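Long-range contact in CocE/NonD family hydrolase (Staphylococcus aureus subsp. aureus COL, PDB 3III), which probably hydrolyses ester or amide bonds as an alpha/beta-hydrolase related to cocaine esterase and X-Pro dipeptidyl-peptidases: residues Met423-Arg435 with Lys504-Ile518. Residues are numbered along the deposited sequence; the frame is centred on the assembly and turned at random.
Sequences MDLFAGIKKLDRR and KQGETLEVVVKGSEI
Lys431 sends CG away from its backbone N (chi1 -178°) and then bends at chi3, which carries NZ to Glu507. Glu507 reaches out with an extended chain, and its OE1 meets Lys431 NZ at 2.8 Å in a salt bridge. The lysine comes from above the carboxylate plane. Lys504 N hydrogen-bonds to the same oxygen from the opposite face, so two donors hold OE1. Lys431 NZ also forms a salt bridge with Asp339, and a water links it to Glu507 OE2. Arg434 is extended from CG to NE. Its NE and NH2 both donate hydrogen bonds to Gln505 O, at 2.9 Å and 3.0 Å, with the oxygen in the guanidinium plane. Gln505 sits in the type II turn from Lys504 to Glu507, which leads into strand 508-514.

Strands 424-432 and 508-514 are antiparallel neighbours in a five-stranded sheet of the C-terminal non-catalytic domain, probably a jelly-roll-like beta sandwich as in cocaine esterase. Four hydrogen-bonded pairs, from Phe426 with Lys514 to Leu432 with Thr508, alternate with non-hydrogen-bonded ones such as Ile429 with Val511. On one face, Ile429 packs CG2 on Leu509 CG and CD1 on Val511 CG2, both at 3.8 Å. This face turns inward to the opposing sheet, where Leu496 of strand 490-503 touches Ile429. On the other face, the aliphatic part of Lys430 lies alongside Glu510 and touches Val512 and Ile518. Its NZ forms a salt bridge with Glu438, and a water joins it to Ile518 O. At the far end Ser516 C lies 3.4 Å above the plane of the Phe426 ring, offset toward the rim. Glu517 OE1 meets the ring edge, 3.4 Å from Phe426 CD1.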
loop_
_atom_site.group_PDB
_atom_site.type_symbol
_atom_site.label_atom_id
_atom_site.label_comp_id
_atom_site.label_asym_id
_atom_site.label_seq_id
_atom_site.Cartn_x
_atom_site.Cartn_y
_atom_site.Cartn_z
HETATM N N MSE A 423 -19.241 -15.839 10.328
HETATM C CA MSE A 423 -18.062 -16.564 9.933
HETATM C C MSE A 423 -16.980 -15.579 9.478
HETATM O O MSE A 423 -17.270 -14.632 8.775
HETATM C CB MSE A 423 -18.381 -17.498 8.759
HETATM C CG MSE A 423 -19.507 -18.437 9.055
HETATM SE SE MSE A 423 -20.139 -19.302 7.388
HETATM C CE MSE A 423 -18.613 -20.603 7.092
ATOM N N ASP A 424 -15.755 -15.824 9.904
ATOM C CA ASP A 424 -14.613 -15.149 9.362
ATOM C C ASP A 424 -13.906 -16.095 8.403
ATOM O O ASP A 424 -13.378 -17.118 8.834
ATOM C CB ASP A 424 -13.667 -14.691 10.493
ATOM C CG ASP A 424 -14.224 -13.478 11.260
ATOM O OD1 ASP A 424 -14.956 -12.700 10.628
ATOM O OD2 ASP A 424 -13.874 -13.266 12.449
ATOM N N LEU A 425 -13.853 -15.701 7.113
ATOM C CA LEU A 425 -13.264 -16.530 6.067
ATOM C C LEU A 425 -11.940 -15.886 5.597
ATOM O O LEU A 425 -11.865 -14.670 5.336
ATOM C CB LEU A 425 -14.203 -16.671 4.884
ATOM C CG LEU A 425 -15.618 -17.256 5.067
ATOM C CD1 LEU A 425 -16.463 -17.146 3.763
ATOM C CD2 LEU A 425 -15.510 -18.673 5.480
ATOM N N PHE A 426 -10.924 -16.729 5.537
ATOM C CA PHE A 426 -9.584 -16.368 5.152
ATOM C C PHE A 426 -9.313 -17.130 3.873
ATOM O O PHE A 426 -9.378 -18.352 3.842
ATOM C CB PHE A 426 -8.598 -16.800 6.233
ATOM C CG PHE A 426 -8.732 -16.022 7.549
ATOM C CD1 PHE A 426 -7.809 -15.089 7.903
ATOM C CD2 PHE A 426 -9.794 -16.254 8.420
ATOM C CE1 PHE A 426 -7.916 -14.325 9.096
ATOM C CE2 PHE A 426 -9.894 -15.530 9.637
ATOM C CZ PHE A 426 -8.962 -14.589 9.994
ATOM N N ALA A 427 -9.099 -16.399 2.798
ATOM C CA ALA A 427 -8.790 -16.986 1.492
ATOM C C ALA A 427 -7.370 -16.731 1.102
ATOM O O ALA A 427 -6.756 -15.689 1.432
ATOM C CB ALA A 427 -9.703 -16.466 0.448
ATOM N N GLY A 428 -6.819 -17.700 0.369
ATOM C CA GLY A 428 -5.542 -17.558 -0.215
ATOM C C GLY A 428 -5.362 -18.259 -1.540
ATOM O O GLY A 428 -6.015 -19.277 -1.822
ATOM N N ILE A 429 -4.513 -17.657 -2.378
ATOM C CA ILE A 429 -4.070 -18.280 -3.627
ATOM C C ILE A 429 -2.601 -18.615 -3.469
ATOM O O ILE A 429 -1.795 -17.738 -3.075
ATOM C CB ILE A 429 -4.213 -17.329 -4.812
ATOM C CG1 ILE A 429 -5.641 -16.789 -4.874
ATOM C CG2 ILE A 429 -3.780 -18.046 -6.193
ATOM C CD1 ILE A 429 -6.733 -17.916 -5.032
ATOM N N LYS A 430 -2.253 -19.864 -3.784
ATOM C CA LYS A 430 -0.850 -20.354 -3.722
ATOM C C LYS A 430 -0.475 -20.900 -5.111
ATOM O O LYS A 430 -1.356 -21.294 -5.895
ATOM C CB LYS A 430 -0.703 -21.487 -2.689
ATOM C CG LYS A 430 -0.998 -21.089 -1.286
ATOM C CD LYS A 430 -0.838 -22.191 -0.273
ATOM C CE LYS A 430 -0.956 -21.599 1.138
ATOM N NZ LYS A 430 0.171 -20.673 1.505
ATOM N N LYS A 431 0.825 -20.922 -5.389
ATOM C CA LYS A 431 1.381 -21.566 -6.557
ATOM C C LYS A 431 2.222 -22.695 -6.070
ATOM O O LYS A 431 2.990 -22.503 -5.092
ATOM C CB LYS A 431 2.276 -20.628 -7.355
ATOM C CG LYS A 431 2.802 -21.358 -8.638
ATOM C CD LYS A 431 3.400 -20.443 -9.675
ATOM C CE LYS A 431 4.893 -20.394 -9.680
ATOM N NZ LYS A 431 5.508 -19.891 -10.934
ATOM N N LEU A 432 2.070 -23.869 -6.711
ATOM C CA LEU A 432 2.831 -25.034 -6.384
ATOM C C LEU A 432 3.645 -25.397 -7.629
ATOM O O LEU A 432 3.126 -25.335 -8.754
ATOM C CB LEU A 432 1.950 -26.217 -5.985
ATOM C CG LEU A 432 0.782 -26.038 -5.019
ATOM C CD1 LEU A 432 0.172 -27.420 -4.708
ATOM C CD2 LEU A 432 1.289 -25.377 -3.756
ATOM N N ASP A 433 4.910 -25.752 -7.425
ATOM C CA ASP A 433 5.808 -25.933 -8.567
ATOM C C ASP A 433 5.519 -27.323 -9.129
ATOM O O ASP A 433 4.622 -27.996 -8.635
ATOM C CB ASP A 433 7.296 -25.728 -8.225
ATOM C CG ASP A 433 7.796 -26.645 -7.154
ATOM O OD1 ASP A 433 7.239 -27.755 -6.964
ATOM O OD2 ASP A 433 8.780 -26.242 -6.487
ATOM N N ARG A 434 6.275 -27.735 -10.142
ATOM C CA ARG A 434 6.066 -29.028 -10.774
ATOM C C ARG A 434 6.371 -30.212 -9.866
ATOM O O ARG A 434 5.979 -31.293 -10.180
ATOM C CB ARG A 434 6.882 -29.147 -12.026
ATOM C CG ARG A 434 6.460 -28.194 -13.108
ATOM C CD ARG A 434 7.633 -27.923 -14.031
ATOM N NE ARG A 434 7.167 -27.229 -15.229
ATOM C CZ ARG A 434 7.917 -26.446 -15.963
ATOM N NH1 ARG A 434 9.193 -26.253 -15.636
ATOM N NH2 ARG A 434 7.398 -25.861 -17.021
ATOM N N ARG A 435 7.099 -30.000 -8.772
ATOM C CA ARG A 435 7.297 -31.057 -7.785
ATOM C C ARG A 435 6.151 -31.105 -6.769
ATOM O O ARG A 435 6.101 -32.031 -5.971
ATOM C CB ARG A 435 8.606 -30.861 -7.027
ATOM C CG ARG A 435 9.827 -31.483 -7.703
ATOM C CD ARG A 435 10.855 -30.455 -8.134
ATOM N NE ARG A 435 10.781 -30.165 -9.563
ATOM C CZ ARG A 435 10.518 -28.960 -10.081
ATOM N NH1 ARG A 435 10.491 -28.803 -11.403
ATOM N NH2 ARG A 435 10.309 -27.913 -9.285
ATOM N N LYS A 504 3.600 -21.689 -14.908
ATOM C CA LYS A 504 4.136 -22.433 -16.041
ATOM C C LYS A 504 3.376 -23.722 -16.247
ATOM O O LYS A 504 2.769 -24.232 -15.340
ATOM C CB LYS A 504 5.622 -22.765 -15.848
ATOM C CG LYS A 504 6.574 -21.537 -15.693
ATOM C CD LYS A 504 7.992 -22.071 -15.322
ATOM C CE LYS A 504 9.082 -21.039 -15.534
ATOM N NZ LYS A 504 10.444 -21.686 -15.341
ATOM N N GLN A 505 3.436 -24.268 -17.463
ATOM C CA GLN A 505 2.876 -25.566 -17.751
ATOM C C GLN A 505 3.363 -26.539 -16.712
ATOM O O GLN A 505 4.579 -26.620 -16.471
ATOM C CB GLN A 505 3.378 -26.054 -19.146
ATOM C CG GLN A 505 2.976 -27.510 -19.429
ATOM C CD GLN A 505 3.516 -27.962 -20.774
ATOM O OE1 GLN A 505 4.566 -27.467 -21.244
ATOM N NE2 GLN A 505 2.824 -28.913 -21.392
ATOM N N GLY A 506 2.437 -27.290 -16.100
ATOM C CA GLY A 506 2.808 -28.233 -15.050
ATOM C C GLY A 506 2.741 -27.698 -13.644
ATOM O O GLY A 506 2.780 -28.461 -12.665
ATOM N N GLU A 507 2.658 -26.374 -13.509
ATOM C CA GLU A 507 2.525 -25.763 -12.193
ATOM C C GLU A 507 1.051 -25.700 -11.800
ATOM O O GLU A 507 0.188 -25.809 -12.653
ATOM C CB GLU A 507 3.203 -24.380 -12.170
ATOM C CG GLU A 507 4.754 -24.501 -12.302
ATOM C CD GLU A 507 5.541 -23.217 -12.065
ATOM O OE1 GLU A 507 5.150 -22.123 -12.534
ATOM O OE2 GLU A 507 6.614 -23.334 -11.419
ATOM N N THR A 508 0.780 -25.492 -10.514
ATOM C CA THR A 508 -0.584 -25.568 -9.974
ATOM C C THR A 508 -0.991 -24.321 -9.235
ATOM O O THR A 508 -0.207 -23.775 -8.488
ATOM C CB THR A 508 -0.607 -26.731 -9.008
ATOM O OG1 THR A 508 -0.279 -27.918 -9.758
ATOM C CG2 THR A 508 -2.017 -26.907 -8.290
ATOM N N LEU A 509 -2.231 -23.907 -9.400
ATOM C CA LEU A 509 -2.822 -22.883 -8.562
ATOM C C LEU A 509 -3.676 -23.581 -7.560
ATOM O O LEU A 509 -4.435 -24.549 -7.888
ATOM C CB LEU A 509 -3.661 -21.920 -9.435
ATOM C CG LEU A 509 -4.436 -20.821 -8.695
ATOM C CD1 LEU A 509 -4.694 -19.582 -9.624
ATOM C CD2 LEU A 509 -5.738 -21.331 -8.113
ATOM N N GLU A 510 -3.569 -23.125 -6.330
ATOM C CA GLU A 510 -4.324 -23.694 -5.227
ATOM C C GLU A 510 -5.069 -22.596 -4.497
ATOM O O GLU A 510 -4.479 -21.591 -4.092
ATOM C CB GLU A 510 -3.413 -24.411 -4.256
ATOM C CG GLU A 510 -4.146 -25.139 -3.119
ATOM C CD GLU A 510 -3.166 -25.758 -2.121
ATOM O OE1 GLU A 510 -2.059 -25.195 -1.910
ATOM O OE2 GLU A 510 -3.493 -26.808 -1.555
ATOM N N VAL A 511 -6.377 -22.782 -4.365
ATOM C CA VAL A 511 -7.181 -21.967 -3.494
ATOM C C VAL A 511 -7.231 -22.643 -2.126
ATOM O O VAL A 511 -7.540 -23.823 -2.047
ATOM C CB VAL A 511 -8.641 -21.896 -3.987
ATOM C CG1 VAL A 511 -9.516 -21.318 -2.872
ATOM C CG2 VAL A 511 -8.736 -21.085 -5.201
ATOM N N VAL A 512 -7.047 -21.875 -1.049
ATOM C CA VAL A 512 -7.165 -22.370 0.310
ATOM C C VAL A 512 -8.227 -21.502 1.004
ATOM O O VAL A 512 -8.222 -20.283 0.851
ATOM C CB VAL A 512 -5.853 -22.201 1.080
ATOM C CG1 VAL A 512 -6.009 -22.645 2.541
ATOM C CG2 VAL A 512 -4.696 -22.930 0.373
ATOM N N VAL A 513 -9.124 -22.133 1.761
ATOM C CA VAL A 513 -10.092 -21.436 2.579
ATOM C C VAL A 513 -9.947 -21.971 4.000
ATOM O O VAL A 513 -9.908 -23.206 4.228
ATOM C CB VAL A 513 -11.524 -21.602 2.030
ATOM C CG1 VAL A 513 -12.543 -20.800 2.935
ATOM C CG2 VAL A 513 -11.619 -21.155 0.595
ATOM N N LYS A 514 -9.962 -21.080 4.988
ATOM C CA LYS A 514 -9.608 -21.471 6.334
ATOM C C LYS A 514 -10.261 -20.513 7.326
ATOM O O LYS A 514 -10.660 -19.399 6.965
ATOM C CB LYS A 514 -8.069 -21.316 6.420
ATOM C CG LYS A 514 -7.438 -21.989 7.587
ATOM C CD LYS A 514 -5.920 -21.801 7.532
ATOM C CE LYS A 514 -5.267 -22.668 8.543
ATOM N NZ LYS A 514 -3.964 -22.151 9.004
ATOM N N GLY A 515 -10.321 -20.909 8.598
ATOM C CA GLY A 515 -10.873 -20.019 9.623
ATOM C C GLY A 515 -9.892 -19.136 10.333
ATOM O O GLY A 515 -10.249 -18.478 11.341
ATOM N N SER A 516 -8.664 -19.114 9.848
ATOM C CA SER A 516 -7.622 -18.273 10.430
ATOM C C SER A 516 -6.535 -18.006 9.377
ATOM O O SER A 516 -6.614 -18.517 8.260
ATOM C CB SER A 516 -7.066 -18.916 11.742
ATOM O OG SER A 516 -6.537 -20.207 11.498
ATOM N N GLU A 517 -5.527 -17.206 9.737
ATOM C CA GLU A 517 -4.491 -16.789 8.793
ATOM C C GLU A 517 -3.891 -17.970 8.051
ATOM O O GLU A 517 -3.553 -18.980 8.643
ATOM C CB GLU A 517 -3.379 -15.999 9.490
ATOM C CG GLU A 517 -3.007 -14.726 8.737
ATOM C CD GLU A 517 -4.100 -13.720 8.759
ATOM O OE1 GLU A 517 -4.753 -13.522 7.704
ATOM O OE2 GLU A 517 -4.250 -13.059 9.806
ATOM N N ILE A 518 -3.735 -17.807 6.747
ATOM C CA ILE A 518 -3.216 -18.878 5.927
ATOM C C ILE A 518 -1.690 -19.022 6.028
ATOM O O ILE A 518 -1.185 -20.107 6.291
ATOM C CB ILE A 518 -3.750 -18.744 4.504
ATOM C CG1 ILE A 518 -5.288 -18.973 4.537
ATOM C CG2 ILE A 518 -3.076 -19.785 3.579
ATOM C CD1 ILE A 518 -5.939 -18.392 3.334
HETATM O O HOH W 1 0.343 -21.298 4.266
HETATM O O HOH W 2 8.313 -21.375 -11.118
HETATM O O HOH W 3 2.183 -28.725 -9.645
HETATM O O HOH W 4 7.786 -25.711 -11.415
#